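Local coordinates for protein intracellular serine protease (Bacillus licheniformis, PDB 4ZOQ) that probably acts as a subtilisin-like serine endopeptidase of the S8 family, a lanthipeptide protease that cleaves peptide bonds, at residues 69-74 and 104-110; 52-56 and 78-82; 133-137 and 279-283; 119-123 and 154-159; 63-67 and 99-104. One frame throughout, in Å; residues are numbered along the deposited sequence.

Contact 1: residues 69-74 and 104-110; sequences GGWNYI and TPYQVLD
The side-chain amides of Asn72 and Gln107 lie stacked, their planes 17° apart, with Asn72 ND2 3.4 Å from Gln107 OE1, too poorly angled for a hydrogen bond. On the other side of the two backbones, the Tyr73 ring receives Trp71 CD1 over the centre of one face, 3.3 Å above the plane, while Tyr106 CD2 and Gln107 O meet its edge. Tyr73 and Tyr106 run side by side, Tyr73 CE2 being 3.7 Å from Tyr106 CD2; their hydroxyls are held by Asp125 and Asp129. A single parallel bridge joins Asn72 to Gln107: Gln107 N donates to Trp71 O (2.9 Å) and Tyr73 N to Gln107 O (2.9 Å), setting a short weak strand alongside strand 102-110 of the subtilisin-type central sheet. With CG anti to the backbone N (chi1 178°), Asn72 also closes an Asx turn, OD1 accepting from Ile74 N at 2.7 Å. Replacing Asn72 by an alanine would probably leave Ile74 N and Asp75 N without this acceptor and the Gln107 amide without its stacking partner. Ile74 CD1 rests 3.5 Å from Leu109 C. Directional bonding thus comes from the backbones, whereas the side chains contribute layered flat surfaces and ring edges.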
# COMPACT_ATOMS: atom_id res chain seq x y z
N GLY B 69 -7.52 -0.22 -17.05
CA GLY B 69 -6.17 -0.48 -16.61
C GLY B 69 -5.77 0.66 -15.69
O GLY B 69 -6.61 1.26 -15.00
N GLY B 70 -4.50 1.03 -15.72
CA GLY B 70 -4.05 2.11 -14.88
C GLY B 70 -2.83 2.82 -15.42
O GLY B 70 -2.31 2.46 -16.48
N TRP B 71 -2.34 3.81 -14.66
CA TRP B 71 -1.27 4.63 -15.16
C TRP B 71 0.12 4.22 -14.64
O TRP B 71 0.29 3.90 -13.46
CB TRP B 71 -1.55 6.08 -14.80
CG TRP B 71 -0.73 7.05 -15.56
CD1 TRP B 71 0.23 7.88 -15.07
CD2 TRP B 71 -0.74 7.24 -16.98
NE1 TRP B 71 0.78 8.62 -16.10
CE2 TRP B 71 0.21 8.23 -17.28
CE3 TRP B 71 -1.48 6.67 -18.03
CZ2 TRP B 71 0.44 8.68 -18.58
CZ3 TRP B 71 -1.25 7.12 -19.32
CH2 TRP B 71 -0.30 8.11 -19.59
N ASN B 72 1.08 4.16 -15.55
CA ASN B 72 2.48 4.01 -15.22
C ASN B 72 3.15 5.40 -15.17
O ASN B 72 3.33 6.05 -16.21
CB ASN B 72 3.15 3.09 -16.24
CG ASN B 72 4.63 2.91 -16.01
OD1 ASN B 72 5.28 3.67 -15.28
ND2 ASN B 72 5.19 1.88 -16.65
N TYR B 73 3.52 5.86 -13.98
CA TYR B 73 4.09 7.20 -13.84
C TYR B 73 5.56 7.24 -14.20
O TYR B 73 6.14 8.32 -14.34
CB TYR B 73 3.87 7.74 -12.43
CG TYR B 73 2.41 7.98 -12.13
CD1 TYR B 73 1.84 9.24 -12.31
CD2 TYR B 73 1.59 6.94 -11.72
CE1 TYR B 73 0.50 9.46 -12.06
CE2 TYR B 73 0.24 7.15 -11.48
CZ TYR B 73 -0.30 8.40 -11.64
OH TYR B 73 -1.64 8.60 -11.38
N ILE B 74 6.17 6.07 -14.32
CA ILE B 74 7.60 6.00 -14.63
C ILE B 74 7.81 6.23 -16.12
O ILE B 74 8.76 6.90 -16.52
CB ILE B 74 8.21 4.66 -14.14
CG1 ILE B 74 8.34 4.69 -12.62
CG2 ILE B 74 9.60 4.44 -14.72
CD1 ILE B 74 8.72 3.38 -12.00
N THR B 104 -7.18 -1.00 -9.05
CA THR B 104 -6.55 -0.16 -10.07
C THR B 104 -5.07 0.04 -9.80
O THR B 104 -4.71 0.63 -8.78
CB THR B 104 -7.19 1.23 -10.15
OG1 THR B 104 -8.62 1.13 -10.16
CG2 THR B 104 -6.68 1.97 -11.37
N PRO B 105 -4.21 -0.37 -10.74
CA PRO B 105 -2.76 -0.24 -10.56
C PRO B 105 -2.28 1.18 -10.87
O PRO B 105 -2.60 1.71 -11.93
CB PRO B 105 -2.18 -1.24 -11.58
CG PRO B 105 -3.22 -1.26 -12.70
CD PRO B 105 -4.58 -0.99 -12.04
N TYR B 106 -1.58 1.80 -9.91
CA TYR B 106 -0.84 3.03 -10.12
C TYR B 106 0.63 2.71 -9.99
O TYR B 106 1.17 2.70 -8.87
CB TYR B 106 -1.24 4.11 -9.12
CG TYR B 106 -2.64 4.65 -9.31
CD1 TYR B 106 -3.75 3.89 -8.98
CD2 TYR B 106 -2.84 5.93 -9.80
CE1 TYR B 106 -5.03 4.38 -9.14
CE2 TYR B 106 -4.13 6.44 -9.97
CZ TYR B 106 -5.22 5.65 -9.63
OH TYR B 106 -6.49 6.14 -9.79
N GLN B 107 1.27 2.47 -11.14
CA GLN B 107 2.65 2.00 -11.19
C GLN B 107 3.67 3.10 -10.93
O GLN B 107 3.90 3.97 -11.78
CB GLN B 107 2.94 1.32 -12.53
CG GLN B 107 4.37 0.80 -12.63
CD GLN B 107 4.57 -0.17 -13.79
OE1 GLN B 107 3.66 -0.38 -14.58
NE2 GLN B 107 5.72 -0.80 -13.84
N VAL B 108 4.27 3.08 -9.76
CA VAL B 108 5.26 4.08 -9.39
C VAL B 108 6.60 3.45 -9.04
O VAL B 108 7.55 4.14 -8.68
CB VAL B 108 4.78 4.92 -8.21
CG1 VAL B 108 3.45 5.57 -8.55
CG2 VAL B 108 4.63 4.06 -6.97
N LEU B 109 6.67 2.13 -9.15
CA LEU B 109 7.89 1.38 -8.87
C LEU B 109 8.25 0.49 -10.04
O LEU B 109 7.38 0.05 -10.82
CB LEU B 109 7.73 0.49 -7.62
CG LEU B 109 7.27 1.09 -6.29
CD1 LEU B 109 7.03 -0.04 -5.29
CD2 LEU B 109 8.29 2.07 -5.76
N ASP B 110 9.55 0.30 -10.22
CA ASP B 110 10.08 -0.77 -11.04
C ASP B 110 11.37 -1.24 -10.39
O ASP B 110 11.58 -0.98 -9.21
CB ASP B 110 10.26 -0.35 -12.51
CG ASP B 110 11.16 0.87 -12.68
OD1 ASP B 110 11.83 1.31 -11.72
OD2 ASP B 110 11.17 1.38 -13.81

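Contact 2: residues 52-56 and 78-82; sequences SGLDL and PVSGD
Ser52 OG donates to Asp82 OD1 over 2.7 Å, reaching the carboxylate on its syn side but 35° out of its plane. The other direct bond joins backbones: Leu54 N to Gly81 O, 3.1 Å, the donor above the carbonyl plane. Gly53 faces Gly81: a CB there would run into Gly81 O, and the backbone angles alone would jam it against Ser52 O. Gly81 CA makes a CA-H...O contact with Leu54 O at 3.2 Å. Leu56 CD1 lies 3.3 Å from Val79 O at the outer end. In the subtilisin fold these two loops adjoin the aspartate and histidine of the probable charge relay: 52-56 directly follows Asp51, and 78-82 leads into helix 86-97, which begins at His86. Asp82 CG stands anti to the backbone N (chi1 -178°), which carries OD1 to within 2.9 Å of Ser52 O, two acceptors; donation to OD1 from Ser52 OG and Gly85 N probably offsets this. A leucine in place of Asp82 would probably leave the Ser52 hydroxyl, Gly85 N and Thr88 without their shared carboxylate. Farther out, Gly87 N and Thr84 OG1 also bond Ser52 OG, and Thr88 OG1 joins both Asp82 OD2 and Asp55 N.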
# COMPACT_ATOMS: atom_id res chain seq x y z
N SER B 52 4.18 -1.65 -8.16
CA SER B 52 5.07 -1.86 -9.30
C SER B 52 4.33 -2.26 -10.59
O SER B 52 4.91 -2.90 -11.47
CB SER B 52 6.12 -2.92 -8.97
OG SER B 52 5.55 -4.21 -8.94
N GLY B 53 3.05 -1.92 -10.67
CA GLY B 53 2.26 -2.29 -11.83
C GLY B 53 1.43 -3.50 -11.53
O GLY B 53 1.19 -3.83 -10.38
N LEU B 54 1.01 -4.22 -12.55
CA LEU B 54 0.13 -5.34 -12.29
C LEU B 54 0.08 -6.26 -13.48
O LEU B 54 0.02 -5.81 -14.62
CB LEU B 54 -1.27 -4.85 -11.93
CG LEU B 54 -2.38 -5.84 -11.57
CD1 LEU B 54 -1.94 -6.78 -10.46
CD2 LEU B 54 -3.59 -5.10 -11.13
N ASP B 55 0.11 -7.55 -13.19
CA ASP B 55 -0.08 -8.58 -14.18
C ASP B 55 -1.57 -8.64 -14.55
O ASP B 55 -2.35 -9.38 -13.94
CB ASP B 55 0.44 -9.91 -13.63
CG ASP B 55 0.45 -11.00 -14.65
OD1 ASP B 55 0.71 -10.70 -15.84
OD2 ASP B 55 0.23 -12.17 -14.27
N LEU B 56 -1.92 -7.86 -15.56
CA LEU B 56 -3.31 -7.53 -15.92
C LEU B 56 -4.16 -8.73 -16.32
O LEU B 56 -5.39 -8.68 -16.26
CB LEU B 56 -3.32 -6.50 -17.05
CG LEU B 56 -2.61 -5.19 -16.69
CD1 LEU B 56 -2.47 -4.28 -17.90
CD2 LEU B 56 -3.41 -4.49 -15.60
N PRO B 78 0.02 3.91 -20.10
CA PRO B 78 -0.85 3.04 -19.29
C PRO B 78 -0.11 1.78 -18.84
O PRO B 78 0.82 1.37 -19.54
CB PRO B 78 -2.03 2.74 -20.22
CG PRO B 78 -1.49 2.97 -21.60
CD PRO B 78 -0.52 4.11 -21.45
N VAL B 79 -0.48 1.20 -17.70
CA VAL B 79 0.18 -0.01 -17.18
C VAL B 79 0.04 -1.15 -18.16
O VAL B 79 -1.06 -1.42 -18.66
CB VAL B 79 -0.41 -0.45 -15.80
CG1 VAL B 79 0.07 -1.85 -15.40
CG2 VAL B 79 -0.09 0.56 -14.71
N SER B 80 1.14 -1.84 -18.45
CA SER B 80 1.12 -2.95 -19.39
C SER B 80 1.50 -4.30 -18.76
O SER B 80 1.43 -5.35 -19.41
CB SER B 80 2.04 -2.66 -20.58
OG SER B 80 3.36 -2.44 -20.12
N GLY B 81 1.99 -4.26 -17.53
CA GLY B 81 2.37 -5.48 -16.83
C GLY B 81 3.05 -5.18 -15.52
O GLY B 81 2.90 -4.11 -14.96
N ASP B 82 3.81 -6.15 -15.02
CA ASP B 82 4.48 -6.01 -13.72
C ASP B 82 5.83 -6.70 -13.77
O ASP B 82 5.92 -7.90 -13.52
CB ASP B 82 3.61 -6.60 -12.62
CG ASP B 82 4.22 -6.47 -11.24
OD1 ASP B 82 5.24 -5.79 -11.08
OD2 ASP B 82 3.68 -7.09 -10.31

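Contact 3: residues 133-137 and 279-283; sequences VINIS and APQVA
Pro280 packs against Asn135 and Ser137 where the central sheet of the subtilisin fold meets its core helix, 275-297, the helix that bears the predicted catalytic Ser276 near its start. Strand 133-136 and helix segment 279-283 run antiparallel, at 176° with axes 8.4 Å apart. Round the proline ring, CB lies 4.0 Å from Asn135 CG; CG comes next, 4.1 Å from Ser137 OG; CD, which closes the ring onto N, is closer to the same hydroxyl at 3.5 Å. That hydroxyl is hydrogen-bonded to Ser276 O, so Ser137, just past the strand, is tied to the carbonyl of the probable nucleophile while its oxygen rests on the proline. Asn135 extends toward the helix, its first torsion trans (chi1 -177°), and this carries its amide group in among Ala279, Pro280 and Ala283. The proline ring has no N-H to give to the preceding turn, and the helix is kinked here, at residues 280 and 281. The small side chains of Ala279 and Ala283 let the helix approach the sheet closely, and Phe170 of the neighbouring strand 168-172 touches Ala283 as well. At the beginning of the strand, Val133 CG1 meets the Ala283 methyl, CB, at 3.8 Å.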
# COMPACT_ATOMS: atom_id res chain seq x y z
N VAL B 133 -10.35 3.39 -1.23
CA VAL B 133 -9.22 2.85 -0.49
C VAL B 133 -7.90 2.90 -1.30
O VAL B 133 -7.88 2.61 -2.50
CB VAL B 133 -9.46 1.39 -0.05
CG1 VAL B 133 -8.21 0.83 0.67
CG2 VAL B 133 -10.70 1.28 0.82
N ILE B 134 -6.82 3.32 -0.64
CA ILE B 134 -5.49 3.28 -1.22
C ILE B 134 -4.54 2.37 -0.44
O ILE B 134 -4.47 2.39 0.79
CB ILE B 134 -4.87 4.71 -1.32
CG1 ILE B 134 -5.73 5.59 -2.24
CG2 ILE B 134 -3.42 4.66 -1.82
CD1 ILE B 134 -5.37 7.06 -2.20
N ASN B 135 -3.81 1.54 -1.16
CA ASN B 135 -2.81 0.70 -0.53
C ASN B 135 -1.43 1.06 -1.04
O ASN B 135 -1.18 0.99 -2.25
CB ASN B 135 -3.11 -0.77 -0.80
CG ASN B 135 -2.14 -1.68 -0.10
OD1 ASN B 135 -2.36 -2.11 1.05
ND2 ASN B 135 -1.04 -1.94 -0.76
N ILE B 136 -0.51 1.39 -0.13
CA ILE B 136 0.87 1.68 -0.53
C ILE B 136 1.85 0.71 0.16
O ILE B 136 2.30 0.96 1.28
CB ILE B 136 1.28 3.15 -0.20
CG1 ILE B 136 0.27 4.15 -0.76
CG2 ILE B 136 2.65 3.48 -0.78
CD1 ILE B 136 0.44 5.57 -0.22
N SER B 137 2.19 -0.38 -0.53
CA SER B 137 3.04 -1.41 0.06
C SER B 137 4.51 -1.15 -0.24
O SER B 137 5.23 -2.01 -0.77
CB SER B 137 2.65 -2.82 -0.44
OG SER B 137 1.55 -3.35 0.28
N ALA B 279 -0.38 -5.12 4.72
CA ALA B 279 -1.18 -3.92 4.47
C ALA B 279 -2.38 -4.14 3.53
O ALA B 279 -3.48 -3.66 3.83
CB ALA B 279 -0.29 -2.79 3.97
N PRO B 280 -2.19 -4.82 2.38
CA PRO B 280 -3.33 -5.02 1.49
C PRO B 280 -4.45 -5.92 2.04
O PRO B 280 -5.61 -5.79 1.60
CB PRO B 280 -2.71 -5.67 0.24
CG PRO B 280 -1.40 -6.20 0.67
CD PRO B 280 -0.93 -5.27 1.75
N GLN B 281 -4.13 -6.78 3.02
CA GLN B 281 -5.15 -7.58 3.68
C GLN B 281 -6.10 -6.67 4.45
O GLN B 281 -7.30 -6.91 4.48
CB GLN B 281 -4.53 -8.62 4.60
CG GLN B 281 -3.80 -9.71 3.86
CD GLN B 281 -3.19 -10.73 4.80
OE1 GLN B 281 -3.90 -11.33 5.62
NE2 GLN B 281 -1.87 -10.93 4.69
N VAL B 282 -5.55 -5.64 5.07
CA VAL B 282 -6.34 -4.63 5.75
C VAL B 282 -7.08 -3.75 4.73
O VAL B 282 -8.25 -3.42 4.92
CB VAL B 282 -5.45 -3.76 6.68
CG1 VAL B 282 -6.29 -2.75 7.48
CG2 VAL B 282 -4.65 -4.66 7.61
N ALA B 283 -6.40 -3.37 3.65
CA ALA B 283 -7.06 -2.59 2.62
C ALA B 283 -8.23 -3.41 2.03
O ALA B 283 -9.34 -2.87 1.86
CB ALA B 283 -6.07 -2.19 1.53

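Contact 4: residues 119-123 and 154-159; sequences IMKAM and AYQRAA
Met120 and Ala158 form the nearest CA pair, 5.9 Å apart, where helix segments 119-123 and 154-159 run almost parallel, crossing at 17° with axes 9.5 Å apart. The Tyr155 ring reaches across the groove and is gripped by two methionines. Met120 lays its CG over one face, 4.1 Å from the ring centroid, a CH-pi contact, and its chain bends at chi3 so that CE comes to 3.8 Å from Tyr155 CD1. The two sulfurs make Met-aromatic contacts, that of Met120 obliquely, while also touching Ala154 CB at 3.7 Å, and that of Met123 at the ring edge, 3.8 Å from Tyr155 CE2; Met123 CE turns toward Ala158 CB (4.0 Å). Ile119 CG2 lies against the hydroxyl end of the ring. In the subtilisin fold these helices cover the sheet on one face, Ile119 and Met123 also resting on Ile50 and Ile136. Phe63 of the other protein chain, probably the cleaved N-terminal prosegment, packs on Met120 and Ala154, and Asp56 of that chain forms a salt bridge with Lys121. Cohesion is apolar and sulfur-aromatic, and the buried Tyr155 OH has no polar partner in the model, a cost probably offset by the packing of its ring.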
# COMPACT_ATOMS: atom_id res chain seq x y z
N ILE B 119 4.59 8.76 -5.82
CA ILE B 119 3.65 8.15 -4.90
C ILE B 119 2.58 9.18 -4.55
O ILE B 119 1.37 8.88 -4.55
CB ILE B 119 4.33 7.61 -3.62
CG1 ILE B 119 5.35 6.55 -3.99
CG2 ILE B 119 3.27 7.06 -2.65
CD1 ILE B 119 6.17 6.07 -2.84
N MET B 120 3.03 10.40 -4.28
CA MET B 120 2.12 11.50 -3.96
C MET B 120 1.19 11.79 -5.13
O MET B 120 -0.02 11.96 -4.94
CB MET B 120 2.91 12.77 -3.61
CG MET B 120 3.86 12.61 -2.47
SD MET B 120 4.55 14.18 -1.90
CE MET B 120 6.21 13.63 -1.46
N LYS B 121 1.74 11.81 -6.34
CA LYS B 121 0.93 12.10 -7.51
C LYS B 121 -0.13 11.02 -7.69
O LYS B 121 -1.29 11.32 -7.97
CB LYS B 121 1.79 12.22 -8.75
CG LYS B 121 1.03 12.73 -9.96
CD LYS B 121 1.95 12.72 -11.16
CE LYS B 121 2.66 14.05 -11.32
NZ LYS B 121 3.67 14.01 -12.39
N ALA B 122 0.28 9.77 -7.50
CA ALA B 122 -0.65 8.66 -7.59
C ALA B 122 -1.71 8.75 -6.49
O ALA B 122 -2.90 8.49 -6.73
CB ALA B 122 0.09 7.32 -7.51
N MET B 123 -1.31 9.17 -5.30
CA MET B 123 -2.28 9.29 -4.23
C MET B 123 -3.36 10.27 -4.64
O MET B 123 -4.56 9.98 -4.55
CB MET B 123 -1.62 9.77 -2.92
CG MET B 123 -0.75 8.71 -2.24
SD MET B 123 0.15 9.34 -0.79
CE MET B 123 -1.16 9.65 0.40
N ALA B 154 5.28 17.77 2.16
CA ALA B 154 4.59 17.53 0.91
C ALA B 154 3.73 16.29 1.03
O ALA B 154 2.56 16.25 0.62
CB ALA B 154 5.60 17.36 -0.24
N TYR B 155 4.34 15.28 1.64
CA TYR B 155 3.77 13.96 1.69
C TYR B 155 2.54 14.01 2.59
O TYR B 155 1.51 13.35 2.34
CB TYR B 155 4.78 12.99 2.25
CG TYR B 155 4.80 11.70 1.58
CD1 TYR B 155 6.01 11.05 1.34
CD2 TYR B 155 3.64 11.18 1.03
CE1 TYR B 155 6.04 9.85 0.69
CE2 TYR B 155 3.66 9.98 0.37
CZ TYR B 155 4.87 9.33 0.20
OH TYR B 155 4.95 8.13 -0.47
N GLN B 156 2.63 14.85 3.62
CA GLN B 156 1.55 15.04 4.57
C GLN B 156 0.36 15.73 3.90
O GLN B 156 -0.80 15.47 4.25
CB GLN B 156 2.06 15.84 5.78
CG GLN B 156 1.10 15.93 6.93
CD GLN B 156 0.69 14.55 7.47
OE1 GLN B 156 1.48 13.84 8.11
NE2 GLN B 156 -0.56 14.17 7.23
N ARG B 157 0.63 16.57 2.90
CA ARG B 157 -0.47 17.26 2.23
C ARG B 157 -1.25 16.28 1.38
O ARG B 157 -2.47 16.33 1.35
CB ARG B 157 0.07 18.39 1.35
CG ARG B 157 0.55 19.61 2.08
CD ARG B 157 0.98 20.67 1.07
NE ARG B 157 1.54 21.85 1.71
CZ ARG B 157 1.96 22.94 1.07
NH1 ARG B 157 1.92 22.98 -0.26
NH2 ARG B 157 2.43 23.97 1.75
N ALA B 158 -0.54 15.35 0.76
CA ALA B 158 -1.18 14.28 0.01
C ALA B 158 -2.09 13.46 0.91
O ALA B 158 -3.25 13.16 0.56
CB ALA B 158 -0.13 13.39 -0.64
N ALA B 159 -1.59 13.15 2.10
CA ALA B 159 -2.36 12.36 3.05
C ALA B 159 -3.58 13.13 3.53
O ALA B 159 -4.68 12.57 3.69
CB ALA B 159 -1.48 11.93 4.23

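Contact 5: residues 63-67 and 99-104; sequences ASVNT and PDVTIT
Ile103 bonds to the loop through both backbone polar atoms: its N donates to Ser64 O at 2.8 Å and its O accepts from Asn66 N at 3.1 Å, a nearly straight bond of 176°. This is a single parallel bridge centred on Val65 and Ile103. The Asn66 side chain adds a third bond, ND2 to Thr104 OG1 at 2.9 Å, with the oxygen lying 2° from the amide plane. A trans first torsion (chi1 -168°) points the N-H edge of the amide at the Thr104 hydroxyl, which also bonds His131 NE2. At the other end, Ser64 OG sits 2.7 Å from Pro99 O, and a water bridges Ser64 OG to Asp100 OD1, which forms a salt bridge with Arg40. A second water links Asp100 O to Thr102 OG1. Ser64 CB approaches Val101 O to 3.3 Å. Carbon contacts complete the interface: Thr102 CG2 lies 3.8 Å from Asn66 CA. The loop 63-67 therefore runs beside the beginning of strand 102-110 of the subtilisin-type sheet, which is hydrogen-bonded to strand 46-51 as well; Ile103 rests on Ile94 of helix 86-97, and Val101 on Ile94 and on Ala287 of helix 275-297.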
# COMPACT_ATOMS: atom_id res chain seq x y z
N ALA B 63 -10.55 -10.44 -13.61
CA ALA B 63 -11.98 -10.06 -13.42
C ALA B 63 -12.21 -8.79 -12.60
O ALA B 63 -13.27 -8.16 -12.71
CB ALA B 63 -12.76 -11.20 -12.78
N SER B 64 -11.24 -8.45 -11.74
CA SER B 64 -11.31 -7.31 -10.81
C SER B 64 -10.48 -6.12 -11.27
O SER B 64 -10.58 -5.03 -10.71
CB SER B 64 -10.82 -7.70 -9.41
OG SER B 64 -11.54 -8.81 -8.92
N VAL B 65 -9.59 -6.36 -12.23
CA VAL B 65 -8.74 -5.27 -12.69
C VAL B 65 -9.62 -4.24 -13.38
O VAL B 65 -10.51 -4.57 -14.17
CB VAL B 65 -7.63 -5.75 -13.63
CG1 VAL B 65 -6.90 -4.57 -14.24
CG2 VAL B 65 -6.65 -6.62 -12.87
N ASN B 66 -9.40 -2.99 -12.98
CA ASN B 66 -10.00 -1.83 -13.62
C ASN B 66 -9.89 -1.99 -15.12
O ASN B 66 -8.79 -2.12 -15.66
CB ASN B 66 -9.30 -0.55 -13.14
CG ASN B 66 -10.04 0.70 -13.53
OD1 ASN B 66 -10.58 0.80 -14.63
ND2 ASN B 66 -10.09 1.67 -12.61
N THR B 67 -11.03 -1.96 -15.81
CA THR B 67 -11.05 -2.21 -17.25
C THR B 67 -10.22 -1.18 -18.01
O THR B 67 -9.66 -1.47 -19.07
CB THR B 67 -12.50 -2.24 -17.80
OG1 THR B 67 -13.21 -1.10 -17.29
CG2 THR B 67 -13.22 -3.49 -17.33
N PRO B 99 -12.74 -10.59 -3.33
CA PRO B 99 -12.48 -10.98 -4.72
C PRO B 99 -13.22 -10.14 -5.76
O PRO B 99 -12.79 -10.12 -6.90
CB PRO B 99 -12.92 -12.46 -4.77
CG PRO B 99 -13.64 -12.73 -3.50
CD PRO B 99 -13.19 -11.72 -2.49
N ASP B 100 -14.26 -9.42 -5.37
CA ASP B 100 -15.02 -8.68 -6.37
C ASP B 100 -14.79 -7.16 -6.38
O ASP B 100 -15.31 -6.49 -7.26
CB ASP B 100 -16.52 -8.96 -6.17
CG ASP B 100 -16.91 -10.35 -6.61
OD1 ASP B 100 -16.23 -10.86 -7.53
OD2 ASP B 100 -17.84 -10.95 -6.02
N VAL B 101 -14.03 -6.61 -5.42
CA VAL B 101 -13.74 -5.17 -5.48
C VAL B 101 -12.83 -4.88 -6.64
O VAL B 101 -12.06 -5.74 -7.07
CB VAL B 101 -13.12 -4.62 -4.20
CG1 VAL B 101 -14.15 -4.62 -3.08
CG2 VAL B 101 -11.87 -5.38 -3.83
N THR B 102 -12.91 -3.66 -7.18
CA THR B 102 -12.09 -3.36 -8.34
C THR B 102 -10.69 -2.96 -7.88
O THR B 102 -10.53 -2.34 -6.83
CB THR B 102 -12.73 -2.24 -9.21
OG1 THR B 102 -13.93 -2.73 -9.81
CG2 THR B 102 -11.78 -1.77 -10.30
N ILE B 103 -9.67 -3.37 -8.62
CA ILE B 103 -8.31 -3.01 -8.24
C ILE B 103 -7.68 -2.19 -9.36
O ILE B 103 -7.62 -2.64 -10.49
CB ILE B 103 -7.42 -4.26 -7.96
CG1 ILE B 103 -7.91 -5.04 -6.75
CG2 ILE B 103 -5.97 -3.86 -7.75
CD1 ILE B 103 -7.31 -6.46 -6.65
N THR B 104 -7.18 -1.00 -9.05
CA THR B 104 -6.55 -0.16 -10.07
C THR B 104 -5.07 0.04 -9.80
O THR B 104 -4.71 0.63 -8.78
CB THR B 104 -7.19 1.23 -10.15
OG1 THR B 104 -8.62 1.13 -10.16
CG2 THR B 104 -6.68 1.97 -11.37
O HOH W 1 -14.22 -5.98 -10.21
O HOH W 2 -14.15 -10.28 -9.74

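How the contacts relate
Strand 102-110 joins contacts 1 and 5, which share Thr104 and whose centres lie about 15 Å apart. Contact 2 adjoins both: Gly70 O and Val79 N face each other across the junction with contact 1, probably as a hydrogen bond, and Leu54 and Leu56 pack on Val65 of contact 5. Contact 3 lies deepest, its centre about 4 Å from that of the chain; its strand meets contact 4 through Ile136 CD1, 3.8 Å from Met123 SD, and contact 4 in turn touches contact 1 where Ala122 packs on Tyr106 and Val108. The predicted catalytic triad lies among contacts 1 to 3: the side chains of Leu109, Ser52 and Ser137 each come within about 4 Å of that of Asp51.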